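Local structure of positive phenol-degradative gene regulator (Ralstonia sp. E2, 5FRY) at residues Ser17-Arg22 with Pro99-Ile104; Gly65-Met70 with Cys151-Gly156; Arg77-Ala82 with Thr159-Ala164; His89-Met94 with Ile117-Gly122. The protein senses phenols through its N-terminal sensory domain, the part in this model, and activates transcription, probably binding ATP and DNA through its other domains. All coordinates share one frame; numbering follows the deposited sequence.

Interaction 1: residues Ser17-Arg22 with Pro99-Ile104; sequences SNLARR and PCLHTI. With ERH (3,4-dimethylphenol), chain D.
Leu19 plugs its side chain against one side of helix 97-104, where Cys100, Leu101 and Ile104 receive it. This is an apolar helix-to-helix contact in the phenol-binding sensory domain, joining the short N-terminal helix that begins at residue 15 to a helix whose far side lines the ligand pocket. Leu19 CB points across the contact and meets the methyl Ile104 CD1 at 3.9 Å. With chi1 at -83°, CG lies beside the backbone N and anti to the carbonyl carbon, and from this fork CD1 is sent on toward the helix. That methyl does most of the touching: it lies 3.9 Å from Leu101 CG and 4.0 Å from Cys100 CB, bridging two consecutive residues of the helix. The two leucine side chains run across each other at about a right angle, so Leu101 is met at its branch point rather than end on. Ile104 also skirts the neighbouring backbone, with its CD1 4.4 Å from Ala20 N.

Outside the pair, Leu19 also touches Met85, and Ile104 packs on Met27 of the second subunit, which places this contact near the dimer interface. Pro99 and His102 belong to the dimethylphenol pocket, and the His102 ring stacks on Tyr157.

Within helix 97-104, Thr103 turns its hydroxyl back along its own chain. The carbonyl oxygen Pro99 O is therefore gripped twice, by Thr103 N on one face of the carbonyl plane and on the opposite face by Thr103 OG1 at 2.9 Å.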
loop_
_atom_site.group_PDB
_atom_site.type_symbol
_atom_site.label_atom_id
_atom_site.label_comp_id
_atom_site.label_asym_id
_atom_site.label_seq_id
_atom_site.Cartn_x
_atom_site.Cartn_y
_atom_site.Cartn_z
ATOM N N SER A 17 -11.550 -9.425 16.709
ATOM C CA SER A 17 -12.967 -9.570 16.389
ATOM C C SER A 17 -13.689 -8.228 16.518
ATOM O O SER A 17 -14.449 -7.837 15.629
ATOM C CB SER A 17 -13.625 -10.630 17.283
ATOM O OG SER A 17 -13.313 -10.419 18.649
ATOM N N ASN A 18 -13.426 -7.524 17.616
ATOM C CA ASN A 18 -14.050 -6.235 17.898
ATOM C C ASN A 18 -13.651 -5.177 16.869
ATOM O O ASN A 18 -14.444 -4.301 16.527
ATOM C CB ASN A 18 -13.678 -5.780 19.314
ATOM C CG ASN A 18 -14.113 -4.356 19.619
ATOM O OD1 ASN A 18 -15.181 -3.908 19.196
ATOM N ND2 ASN A 18 -13.283 -3.638 20.365
ATOM N N LEU A 19 -12.421 -5.275 16.366
ATOM C CA LEU A 19 -11.905 -4.309 15.397
ATOM C C LEU A 19 -12.228 -4.692 13.949
ATOM O O LEU A 19 -12.103 -3.870 13.039
ATOM C CB LEU A 19 -10.392 -4.145 15.576
ATOM C CG LEU A 19 -10.001 -3.167 16.689
ATOM C CD1 LEU A 19 -8.513 -3.176 16.960
ATOM C CD2 LEU A 19 -10.450 -1.768 16.303
ATOM N N ALA A 20 -12.664 -5.928 13.738
ATOM C CA ALA A 20 -13.014 -6.396 12.395
ATOM C C ALA A 20 -14.314 -5.753 11.900
ATOM O O ALA A 20 -14.485 -5.512 10.700
ATOM C CB ALA A 20 -13.133 -7.911 12.379
ATOM N N ARG A 21 -15.221 -5.480 12.838
ATOM C CA ARG A 21 -16.496 -4.828 12.542
ATOM C C ARG A 21 -16.330 -3.440 11.910
ATOM O O ARG A 21 -17.298 -2.850 11.434
ATOM C CB ARG A 21 -17.330 -4.694 13.820
ATOM C CG ARG A 21 -17.825 -6.008 14.415
ATOM C CD ARG A 21 -18.603 -5.758 15.706
ATOM N NE ARG A 21 -19.750 -4.864 15.514
ATOM C CZ ARG A 21 -20.533 -4.428 16.497
ATOM N NH1 ARG A 21 -20.299 -4.798 17.748
ATOM N NH2 ARG A 21 -21.550 -3.615 16.238
ATOM N N ARG A 22 -15.110 -2.914 11.931
ATOM C CA ARG A 22 -14.839 -1.574 11.409
ATOM C C ARG A 22 -14.210 -1.628 10.023
ATOM O O ARG A 22 -13.927 -0.595 9.410
ATOM C CB ARG A 22 -13.942 -0.819 12.376
ATOM C CG ARG A 22 -14.552 -0.714 13.763
ATOM C CD ARG A 22 -13.830 0.310 14.587
ATOM N NE ARG A 22 -14.750 1.111 15.392
ATOM C CZ ARG A 22 -15.696 1.894 14.885
ATOM N NH1 ARG A 22 -15.869 1.968 13.564
ATOM N NH2 ARG A 22 -16.479 2.589 15.702
ATOM N N PRO A 99 -1.212 -3.374 17.894
ATOM C CA PRO A 99 -0.803 -4.699 17.419
ATOM C C PRO A 99 -1.908 -5.447 16.641
ATOM O O PRO A 99 -1.576 -6.092 15.649
ATOM C CB PRO A 99 -0.435 -5.428 18.714
ATOM C CG PRO A 99 0.045 -4.331 19.614
ATOM C CD PRO A 99 -0.747 -3.111 19.272
ATOM N N CYS A 100 -3.138 -5.379 17.095
ATOM C CA CYS A 100 -4.255 -5.997 16.425
ATOM C C CYS A 100 -4.446 -5.393 15.033
ATOM O O CYS A 100 -4.482 -6.098 14.053
ATOM C CB CYS A 100 -5.517 -5.840 17.234
ATOM S SG CYS A 100 -5.692 -6.869 18.735
ATOM N N LEU A 101 -4.545 -4.086 14.961
ATOM C CA LEU A 101 -4.737 -3.436 13.681
ATOM C C LEU A 101 -3.611 -3.764 12.720
ATOM O O LEU A 101 -3.857 -4.033 11.586
ATOM C CB LEU A 101 -4.924 -1.952 13.854
ATOM C CG LEU A 101 -6.287 -1.454 14.256
ATOM C CD1 LEU A 101 -6.285 -0.072 14.866
ATOM C CD2 LEU A 101 -7.209 -1.519 13.068
ATOM N N HIS A 102 -2.375 -3.749 13.210
ATOM C CA HIS A 102 -1.223 -4.080 12.379
ATOM C C HIS A 102 -1.384 -5.460 11.748
ATOM O O HIS A 102 -0.991 -5.681 10.601
ATOM C CB HIS A 102 0.065 -4.023 13.202
ATOM C CG HIS A 102 1.192 -3.320 12.511
ATOM N ND1 HIS A 102 2.435 -3.166 13.085
ATOM C CD2 HIS A 102 1.263 -2.729 11.295
ATOM C CE1 HIS A 102 3.225 -2.510 12.252
ATOM N NE2 HIS A 102 2.537 -2.233 11.158
ATOM N N THR A 103 -1.965 -6.385 12.505
ATOM C CA THR A 103 -2.189 -7.724 12.041
ATOM C C THR A 103 -3.300 -7.775 11.021
ATOM O O THR A 103 -3.120 -8.338 9.979
ATOM C CB THR A 103 -2.456 -8.687 13.201
ATOM O OG1 THR A 103 -1.455 -8.542 14.181
ATOM C CG2 THR A 103 -2.411 -10.100 12.748
ATOM N N ILE A 104 -4.422 -7.128 11.310
ATOM C CA ILE A 104 -5.558 -7.118 10.394
ATOM C C ILE A 104 -5.142 -6.590 9.038
ATOM O O ILE A 104 -5.636 -7.044 8.006
ATOM C CB ILE A 104 -6.718 -6.268 10.929
ATOM C CG1 ILE A 104 -7.354 -6.961 12.142
ATOM C CG2 ILE A 104 -7.759 -6.018 9.829
ATOM C CD1 ILE A 104 -8.304 -6.072 12.958
HETATM O O01 ERH D . 3.019 -3.396 15.169
HETATM C C02 ERH D . 3.547 -2.603 18.826
HETATM C C03 ERH D . 2.176 -0.831 17.768
HETATM C C04 ERH D . 2.877 -1.442 18.961
HETATM C C05 ERH D . 3.597 -3.297 17.482
HETATM C C06 ERH D . 2.220 -1.448 16.570
HETATM C C07 ERH D . 2.972 -2.752 16.420
HETATM C C08 ERH D . 4.249 -3.216 20.019
HETATM C C09 ERH D . 1.424 0.474 17.919
#

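Interaction 2: residues Gly65-Met70 with Cys151-Gly156; sequences GLFMRM and CWMQIG. With ZN (zinc ion), chain C.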
loop_
_atom_site.group_PDB
_atom_site.type_symbol
_atom_site.label_atom_id
_atom_site.label_comp_id
_atom_site.label_asym_id
_atom_site.label_seq_id
_atom_site.Cartn_x
_atom_site.Cartn_y
_atom_site.Cartn_z
ATOM N N GLY A 65 13.832 7.045 5.963
ATOM C CA GLY A 65 13.057 8.150 6.510
ATOM C C GLY A 65 11.655 8.175 5.927
ATOM O O GLY A 65 10.676 8.259 6.668
ATOM N N LEU A 66 11.570 8.076 4.601
ATOM C CA LEU A 66 10.290 8.051 3.894
ATOM C C LEU A 66 9.374 6.906 4.375
ATOM O O LEU A 66 8.195 7.136 4.657
ATOM C CB LEU A 66 10.529 7.958 2.383
ATOM C CG LEU A 66 11.163 9.161 1.664
ATOM C CD1 LEU A 66 11.557 8.825 0.236
ATOM C CD2 LEU A 66 10.211 10.334 1.659
ATOM N N PHE A 67 9.902 5.689 4.484
ATOM C CA PHE A 67 9.091 4.559 4.958
ATOM C C PHE A 67 8.697 4.660 6.437
ATOM O O PHE A 67 7.566 4.331 6.822
ATOM C CB PHE A 67 9.821 3.238 4.686
ATOM C CG PHE A 67 9.640 2.747 3.281
ATOM C CD1 PHE A 67 8.475 2.092 2.910
ATOM C CD2 PHE A 67 10.611 2.977 2.313
ATOM C CE1 PHE A 67 8.289 1.644 1.591
ATOM C CE2 PHE A 67 10.432 2.537 0.992
ATOM C CZ PHE A 67 9.269 1.869 0.637
ATOM N N MET A 68 9.609 5.118 7.279
ATOM C CA MET A 68 9.241 5.307 8.678
ATOM C C MET A 68 8.112 6.326 8.799
ATOM O O MET A 68 7.145 6.104 9.525
ATOM C CB MET A 68 10.447 5.737 9.508
ATOM C CG MET A 68 11.592 4.724 9.510
ATOM S SD MET A 68 13.011 5.398 10.399
ATOM C CE MET A 68 12.187 6.111 11.820
ATOM N N ARG A 69 8.205 7.431 8.066
ATOM C CA ARG A 69 7.162 8.452 8.138
ATOM C C ARG A 69 5.823 7.952 7.563
ATOM O O ARG A 69 4.768 8.332 8.059
ATOM C CB ARG A 69 7.618 9.748 7.448
ATOM C CG ARG A 69 8.799 10.434 8.170
ATOM C CD ARG A 69 9.184 11.808 7.604
ATOM N NE ARG A 69 9.753 11.759 6.263
ATOM C CZ ARG A 69 11.021 11.461 5.976
ATOM N NH1 ARG A 69 11.882 11.176 6.942
ATOM N NH2 ARG A 69 11.431 11.434 4.711
ATOM N N MET A 70 5.859 7.060 6.575
ATOM C CA MET A 70 4.622 6.509 6.024
ATOM C C MET A 70 3.989 5.613 7.084
ATOM O O MET A 70 2.768 5.660 7.301
ATOM C CB MET A 70 4.885 5.728 4.716
ATOM C CG MET A 70 3.620 5.305 4.061
ATOM S SD MET A 70 3.732 4.695 2.334
ATOM C CE MET A 70 4.909 3.430 2.524
ATOM N N CYS A 151 12.693 -3.238 9.059
ATOM C CA CYS A 151 11.229 -3.059 9.102
ATOM C C CYS A 151 10.815 -1.615 9.454
ATOM O O CYS A 151 10.134 -1.368 10.446
ATOM C CB CYS A 151 10.607 -4.067 10.070
ATOM S SG CYS A 151 10.950 -5.767 9.545
ATOM N N TRP A 152 11.196 -0.689 8.574
ATOM C CA TRP A 152 11.039 0.748 8.734
ATOM C C TRP A 152 9.605 1.277 8.906
ATOM O O TRP A 152 9.334 2.029 9.859
ATOM C CB TRP A 152 11.682 1.460 7.533
ATOM C CG TRP A 152 13.105 1.035 7.288
ATOM C CD1 TRP A 152 13.994 0.556 8.215
ATOM C CD2 TRP A 152 13.795 1.029 6.029
ATOM N NE1 TRP A 152 15.197 0.269 7.612
ATOM C CE2 TRP A 152 15.099 0.546 6.272
ATOM C CE3 TRP A 152 13.438 1.386 4.725
ATOM C CZ2 TRP A 152 16.044 0.413 5.251
ATOM C CZ3 TRP A 152 14.381 1.252 3.715
ATOM C CH2 TRP A 152 15.665 0.774 3.985
ATOM N N MET A 153 8.714 0.932 7.974
ATOM C CA MET A 153 7.303 1.311 8.051
ATOM C C MET A 153 6.626 0.638 9.219
ATOM O O MET A 153 5.707 1.224 9.802
ATOM C CB MET A 153 6.556 0.951 6.760
ATOM C CG MET A 153 5.201 1.629 6.559
ATOM S SD MET A 153 4.404 0.938 5.069
ATOM C CE MET A 153 5.823 0.391 4.191
ATOM N N GLN A 154 7.035 -0.591 9.548
ATOM C CA GLN A 154 6.442 -1.272 10.689
ATOM C C GLN A 154 6.795 -0.540 11.965
ATOM O O GLN A 154 5.953 -0.392 12.846
ATOM C CB GLN A 154 6.904 -2.711 10.782
ATOM C CG GLN A 154 6.231 -3.581 9.719
ATOM C CD GLN A 154 6.806 -4.958 9.646
ATOM O OE1 GLN A 154 6.676 -5.631 8.622
ATOM N NE2 GLN A 154 7.424 -5.413 10.743
ATOM N N ILE A 155 8.045 -0.102 12.058
ATOM C CA ILE A 155 8.506 0.684 13.225
ATOM C C ILE A 155 7.836 2.054 13.322
ATOM O O ILE A 155 7.368 2.451 14.392
ATOM C CB ILE A 155 10.037 0.896 13.188
ATOM C CG1 ILE A 155 10.754 -0.386 13.607
ATOM C CG2 ILE A 155 10.432 2.077 14.071
ATOM C CD1 ILE A 155 10.485 -0.782 15.042
ATOM N N GLY A 156 7.799 2.780 12.202
ATOM C CA GLY A 156 7.127 4.065 12.150
ATOM C C GLY A 156 5.712 3.963 12.688
ATOM O O GLY A 156 5.227 4.835 13.437
HETATM ZN ZN ZN C . 12.229 -6.522 11.176
#
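Phe67 lays its CB against Trp152 CB at 3.8 Å and brings its CD2 up to the edge of the indole, near CE3. At another point of the phenyl rim, the methyl Met153 CE sits in the ring plane, 3.4 Å from Phe67 CD1. Met153 leaves its helix with CG anti to the backbone N (chi1 -164°) and then bends sharply at the sulfur, which carries CE between that ring and Met70. There the two methionine methyls meet at 3.6 Å. On the other flank, Met68 CG rests on Trp152 CB.

Beneath these side chains the backbones come unusually close: the axes pass at 6.6 Å, crossing at -41° with their chains running the same general way. Gly156, having no side chain, lets Met68 O approach its CA to 3.3 Å. Two further CA-H...O contacts, Met153 CA to Phe67 O and Met68 CA to Trp152 O, complete a geometry like that of close right-handed helix pairs packed through a small residue, here Gly156.

Cys151 occupies the N-cap position of helix 152-166 and binds the zinc ion through SG at 2.2 Å, alongside Glu174, Cys177 and Cys185. Around the pair, Phe67 and Met153 pack on Leu47 of helix 44-58, and Met153 also reaches Phe134 of helix 134-143. Ile155 rests on Trp130 of strand 123-131, while Met70 touches Leu47 of the second subunit.

Interaction 3: residues Arg77-Ala82 with Thr159-Ala164; sequences RDAELA and TGYTSA. With ERH (3,4-dimethylphenol), chain D.
The Tyr161 ring is the flat group here: the Ala79 methyl lies over one face, a CH-pi contact with CB 4.1 Å from the ring centroid and 26° off the normal. The CD2-CE2 side of the ring runs along the backbone of helix 60-84, with CE2 3.5 Å from Ala79 CA. The CD1 side faces the bound dimethylphenol, whose methyl C09 approaches CD1 obliquely at 3.3 Å. Because CG is anti to the backbone N (chi1 179°), the ring reaches across between the two helices. Its hydroxyl passes 3.4 Å from Ala82 CB and is hydrogen-bonded to Met94 O, which pins the far end of the ring.

Small residues close the rest of the gap: Ala79 CB meets Ala164 CB at 3.8 Å, and the axes come within 8.3 Å, crossing at -41°. Asp78 sends its carboxylate past the contact, to Tyr157 OH and to His43 of the second subunit.

One turn of helix 152-166 thus serves two sides. Tyr161 and Thr162 contribute to the wall of the phenol pocket in the sensory domain, and Tyr161 at the same time packs against helix 60-84.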
loop_
_atom_site.group_PDB
_atom_site.type_symbol
_atom_site.label_atom_id
_atom_site.label_comp_id
_atom_site.label_asym_id
_atom_site.label_seq_id
_atom_site.Cartn_x
_atom_site.Cartn_y
_atom_site.Cartn_z
ATOM N N ARG A 77 -3.319 7.304 12.349
ATOM C CA ARG A 77 -4.711 7.204 11.947
ATOM C C ARG A 77 -5.432 6.060 12.669
ATOM O O ARG A 77 -6.621 6.178 12.980
ATOM C CB ARG A 77 -4.845 7.023 10.433
ATOM C CG ARG A 77 -4.379 8.213 9.613
ATOM C CD ARG A 77 -5.001 9.518 10.073
ATOM N NE ARG A 77 -4.934 10.505 8.992
ATOM C CZ ARG A 77 -5.545 11.686 9.002
ATOM N NH1 ARG A 77 -6.284 12.055 10.044
ATOM N NH2 ARG A 77 -5.414 12.500 7.961
ATOM N N ASP A 78 -4.731 4.955 12.930
ATOM C CA ASP A 78 -5.340 3.801 13.595
ATOM C C ASP A 78 -5.564 4.073 15.094
ATOM O O ASP A 78 -6.553 3.595 15.681
ATOM C CB ASP A 78 -4.474 2.539 13.384
ATOM C CG ASP A 78 -4.612 1.972 11.982
ATOM O OD1 ASP A 78 -5.456 2.474 11.208
ATOM O OD2 ASP A 78 -3.889 1.025 11.647
ATOM N N ALA A 79 -4.695 4.884 15.706
ATOM C CA ALA A 79 -4.898 5.284 17.094
ATOM C C ALA A 79 -6.150 6.163 17.233
ATOM O O ALA A 79 -6.801 6.142 18.263
ATOM C CB ALA A 79 -3.705 6.028 17.634
ATOM N N GLU A 80 -6.489 6.905 16.184
ATOM C CA GLU A 80 -7.721 7.700 16.194
ATOM C C GLU A 80 -8.928 6.786 16.188
ATOM O O GLU A 80 -9.939 7.082 16.834
ATOM C CB GLU A 80 -7.791 8.648 14.994
ATOM C CG GLU A 80 -6.733 9.729 15.012
ATOM C CD GLU A 80 -6.673 10.505 13.708
ATOM O OE1 GLU A 80 -7.480 10.212 12.789
ATOM O OE2 GLU A 80 -5.812 11.405 13.596
ATOM N N LEU A 81 -8.824 5.686 15.446
ATOM C CA LEU A 81 -9.889 4.699 15.397
ATOM C C LEU A 81 -10.030 4.022 16.762
ATOM O O LEU A 81 -11.143 3.804 17.240
ATOM C CB LEU A 81 -9.629 3.672 14.285
ATOM C CG LEU A 81 -10.541 2.444 14.238
ATOM C CD1 LEU A 81 -11.995 2.887 14.193
ATOM C CD2 LEU A 81 -10.227 1.545 13.053
ATOM N N ALA A 82 -8.905 3.726 17.404
ATOM C CA ALA A 82 -8.921 3.014 18.678
ATOM C C ALA A 82 -9.503 3.887 19.779
ATOM O O ALA A 82 -10.215 3.404 20.658
ATOM C CB ALA A 82 -7.516 2.552 19.053
ATOM N N THR A 159 5.632 3.541 16.547
ATOM C CA THR A 159 5.922 4.851 17.105
ATOM C C THR A 159 4.701 5.777 17.037
ATOM O O THR A 159 4.285 6.373 18.058
ATOM C CB THR A 159 7.119 5.478 16.365
ATOM O OG1 THR A 159 8.256 4.613 16.510
ATOM C CG2 THR A 159 7.451 6.845 16.904
ATOM N N GLY A 160 4.110 5.864 15.848
ATOM C CA GLY A 160 3.049 6.818 15.565
ATOM C C GLY A 160 1.814 6.518 16.377
ATOM O O GLY A 160 1.257 7.413 17.011
ATOM N N TYR A 161 1.423 5.254 16.381
ATOM C CA TYR A 161 0.254 4.785 17.114
ATOM C C TYR A 161 0.431 5.004 18.607
ATOM O O TYR A 161 -0.419 5.601 19.244
ATOM C CB TYR A 161 -0.003 3.302 16.836
ATOM C CG TYR A 161 -1.191 2.743 17.602
ATOM C CD1 TYR A 161 -1.072 2.368 18.942
ATOM C CD2 TYR A 161 -2.430 2.605 16.992
ATOM C CE1 TYR A 161 -2.161 1.878 19.653
ATOM C CE2 TYR A 161 -3.514 2.102 17.688
ATOM C CZ TYR A 161 -3.373 1.736 19.016
ATOM O OH TYR A 161 -4.459 1.234 19.695
ATOM N N THR A 162 1.543 4.519 19.159
ATOM C CA THR A 162 1.755 4.623 20.603
ATOM C C THR A 162 1.852 6.074 21.000
ATOM O O THR A 162 1.297 6.498 22.018
ATOM C CB THR A 162 3.023 3.889 21.035
ATOM O OG1 THR A 162 3.032 2.582 20.436
ATOM C CG2 THR A 162 3.100 3.793 22.591
ATOM N N SER A 163 2.578 6.841 20.211
ATOM C CA SER A 163 2.702 8.275 20.478
ATOM C C SER A 163 1.354 8.981 20.487
ATOM O O SER A 163 1.108 9.804 21.361
ATOM C CB SER A 163 3.627 8.936 19.468
ATOM O OG SER A 163 4.957 8.504 19.682
ATOM N N ALA A 164 0.475 8.665 19.538
ATOM C CA ALA A 164 -0.806 9.374 19.471
ATOM C C ALA A 164 -1.690 8.980 20.647
ATOM O O ALA A 164 -2.399 9.812 21.243
ATOM C CB ALA A 164 -1.488 9.088 18.141
HETATM O O01 ERH D . 3.019 -3.396 15.169
HETATM C C02 ERH D . 3.547 -2.603 18.826
HETATM C C03 ERH D . 2.176 -0.831 17.768
HETATM C C04 ERH D . 2.877 -1.442 18.961
HETATM C C05 ERH D . 3.597 -3.297 17.482
HETATM C C06 ERH D . 2.220 -1.448 16.570
HETATM C C07 ERH D . 2.972 -2.752 16.420
HETATM C C08 ERH D . 4.249 -3.216 20.019
HETATM C C09 ERH D . 1.424 0.474 17.919
#

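Interaction 4: residues His89-Met94 with Ile117-Gly122; sequences HSDFGM and INIAAG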
loop_
_atom_site.group_PDB
_atom_site.type_symbol
_atom_site.label_atom_id
_atom_site.label_comp_id
_atom_site.label_asym_id
_atom_site.label_seq_id
_atom_site.Cartn_x
_atom_site.Cartn_y
_atom_site.Cartn_z
ATOM N N HIS A 89 -12.455 0.112 28.154
ATOM C CA HIS A 89 -11.184 -0.571 27.939
ATOM C C HIS A 89 -10.072 0.049 28.775
ATOM O O HIS A 89 -10.032 1.264 28.976
ATOM C CB HIS A 89 -10.811 -0.548 26.457
ATOM C CG HIS A 89 -11.727 -1.363 25.597
ATOM N ND1 HIS A 89 -12.991 -0.944 25.247
ATOM C CD2 HIS A 89 -11.566 -2.584 25.034
ATOM C CE1 HIS A 89 -13.568 -1.867 24.497
ATOM N NE2 HIS A 89 -12.725 -2.872 24.352
ATOM N N SER A 90 -9.174 -0.794 29.278
ATOM C CA SER A 90 -8.036 -0.305 30.045
ATOM C C SER A 90 -6.986 0.273 29.100
ATOM O O SER A 90 -7.067 0.087 27.880
ATOM C CB SER A 90 -7.425 -1.420 30.895
ATOM O OG SER A 90 -6.711 -2.349 30.089
ATOM N N ASP A 91 -6.005 0.969 29.671
ATOM C CA ASP A 91 -4.866 1.472 28.910
ATOM C C ASP A 91 -4.194 0.389 28.074
ATOM O O ASP A 91 -3.756 0.651 26.958
ATOM C CB ASP A 91 -3.837 2.088 29.846
ATOM C CG ASP A 91 -4.317 3.388 30.468
ATOM O OD1 ASP A 91 -5.549 3.620 30.507
ATOM O OD2 ASP A 91 -3.449 4.172 30.912
ATOM N N PHE A 92 -4.081 -0.817 28.623
ATOM C CA PHE A 92 -3.460 -1.903 27.878
ATOM C C PHE A 92 -4.376 -2.361 26.752
ATOM O O PHE A 92 -3.913 -2.709 25.660
ATOM C CB PHE A 92 -3.118 -3.078 28.796
ATOM C CG PHE A 92 -2.793 -4.339 28.052
ATOM C CD1 PHE A 92 -1.552 -4.513 27.459
ATOM C CD2 PHE A 92 -3.739 -5.352 27.932
ATOM C CE1 PHE A 92 -1.257 -5.675 26.762
ATOM C CE2 PHE A 92 -3.450 -6.516 27.236
ATOM C CZ PHE A 92 -2.210 -6.675 26.651
ATOM N N GLY A 93 -5.677 -2.369 27.021
ATOM C CA GLY A 93 -6.659 -2.713 26.008
ATOM C C GLY A 93 -6.590 -1.734 24.855
ATOM O O GLY A 93 -6.721 -2.117 23.689
ATOM N N MET A 94 -6.372 -0.466 25.189
ATOM C CA MET A 94 -6.196 0.575 24.189
ATOM C C MET A 94 -4.937 0.328 23.360
ATOM O O MET A 94 -4.970 0.339 22.127
ATOM C CB MET A 94 -6.123 1.951 24.858
ATOM C CG MET A 94 -7.352 2.320 25.660
ATOM S SD MET A 94 -8.861 2.262 24.664
ATOM C CE MET A 94 -8.364 3.216 23.224
ATOM N N ILE A 117 2.106 0.369 30.798
ATOM C CA ILE A 117 1.573 1.597 30.234
ATOM C C ILE A 117 0.588 2.271 31.193
ATOM O O ILE A 117 -0.322 1.629 31.718
ATOM C CB ILE A 117 0.896 1.330 28.853
ATOM C CG1 ILE A 117 0.531 2.643 28.157
ATOM C CG2 ILE A 117 -0.308 0.410 28.995
ATOM C CD1 ILE A 117 -0.470 2.504 27.029
ATOM N N ASN A 118 0.834 3.552 31.465
ATOM C CA ASN A 118 -0.161 4.434 32.072
ATOM C C ASN A 118 -0.184 5.756 31.326
ATOM O O ASN A 118 0.806 6.498 31.329
ATOM C CB ASN A 118 0.119 4.684 33.557
ATOM C CG ASN A 118 -1.061 5.364 34.257
ATOM O OD1 ASN A 118 -1.304 6.560 34.080
ATOM N ND2 ASN A 118 -1.813 4.592 35.032
ATOM N N ILE A 119 -1.310 6.036 30.676
ATOM C CA ILE A 119 -1.414 7.165 29.766
ATOM C C ILE A 119 -1.448 8.462 30.554
ATOM O O ILE A 119 -0.693 9.398 30.278
ATOM C CB ILE A 119 -2.667 7.035 28.867
ATOM C CG1 ILE A 119 -2.478 5.859 27.895
ATOM C CG2 ILE A 119 -2.946 8.346 28.139
ATOM C CD1 ILE A 119 -3.714 5.520 27.095
ATOM N N ALA A 120 -2.321 8.500 31.555
ATOM C CA ALA A 120 -2.400 9.631 32.462
ATOM C C ALA A 120 -1.034 10.023 33.034
ATOM O O ALA A 120 -0.753 11.213 33.213
ATOM C CB ALA A 120 -3.371 9.319 33.596
ATOM N N ALA A 121 -0.182 9.028 33.292
ATOM C CA ALA A 121 1.043 9.253 34.058
ATOM C C ALA A 121 2.267 9.412 33.160
ATOM O O ALA A 121 3.352 9.738 33.632
ATOM C CB ALA A 121 1.262 8.107 35.057
ATOM N N GLY A 122 2.097 9.140 31.868
ATOM C CA GLY A 122 3.161 9.363 30.910
ATOM C C GLY A 122 4.184 8.256 30.922
ATOM O O GLY A 122 5.295 8.428 30.431
HETATM O O HOH W 1 -4.485 6.751 32.332
#
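The carboxylate of Asp91, in the first turn of helix 91-95, reaches over to take the main-chain N-H of Ile119, in a turn between two strands. That turn is the tip of a beta hairpin: strand 109-118 ends here, a type I turn runs from Ile119 to Gly122, and strand 123-131 leads back. The bond from Ile119 N to Asp91 OD2 is 2.8 Å long and almost straight at 171°, and the donor arrives nearly along the carboxylate C-O axis. The same oxygen accepts a second hydrogen bond, from a water 3.1 Å away, and this water in turn accepts from Ala120 N. One carboxylate oxygen thus ties down two consecutive amides of the turn, one directly and one through solvent. The nearby helix N-terminus would be expected to favour the negative charge.

Apolar groups flank this bond. Ile119 CG1 lies alongside Asp91 OD2 at 3.6 Å, and Ile117 CG2 packs against Asp91 CB at 4.0 Å. Ile117 and Ile119 also both touch Met166 of helix 152-166, so the hairpin end meets two helices.

Each partner has its own internal brace. Ser90, the N-cap, accepts from Gly93 N through OG at 3.2 Å. In the turn, Ala121 N makes a weak, bent bond to Asn118 OD1, 2.8 Å long with an angle of only 125° at the hydrogen.

How the interactions relate
Interactions 2 and 3 hold the same two elements, helices 60-84 and 152-166, at successive points: near the zinc end the backbones nearly touch, and farther along a tyrosine separates them beside the ligand. Interaction 1 is also buried and apolar, but it attaches the N-terminal helix to the side of helix 97-104 turned away from the ligand; Leu101 links it to interaction 3 by packing on Asp78. Interaction 4 differs: it lies at the surface and depends on a charged group and a water. Even so, it touches interaction 3 where Met94 packs on Ala82. The second subunit touches the first three contacts but not the fourth.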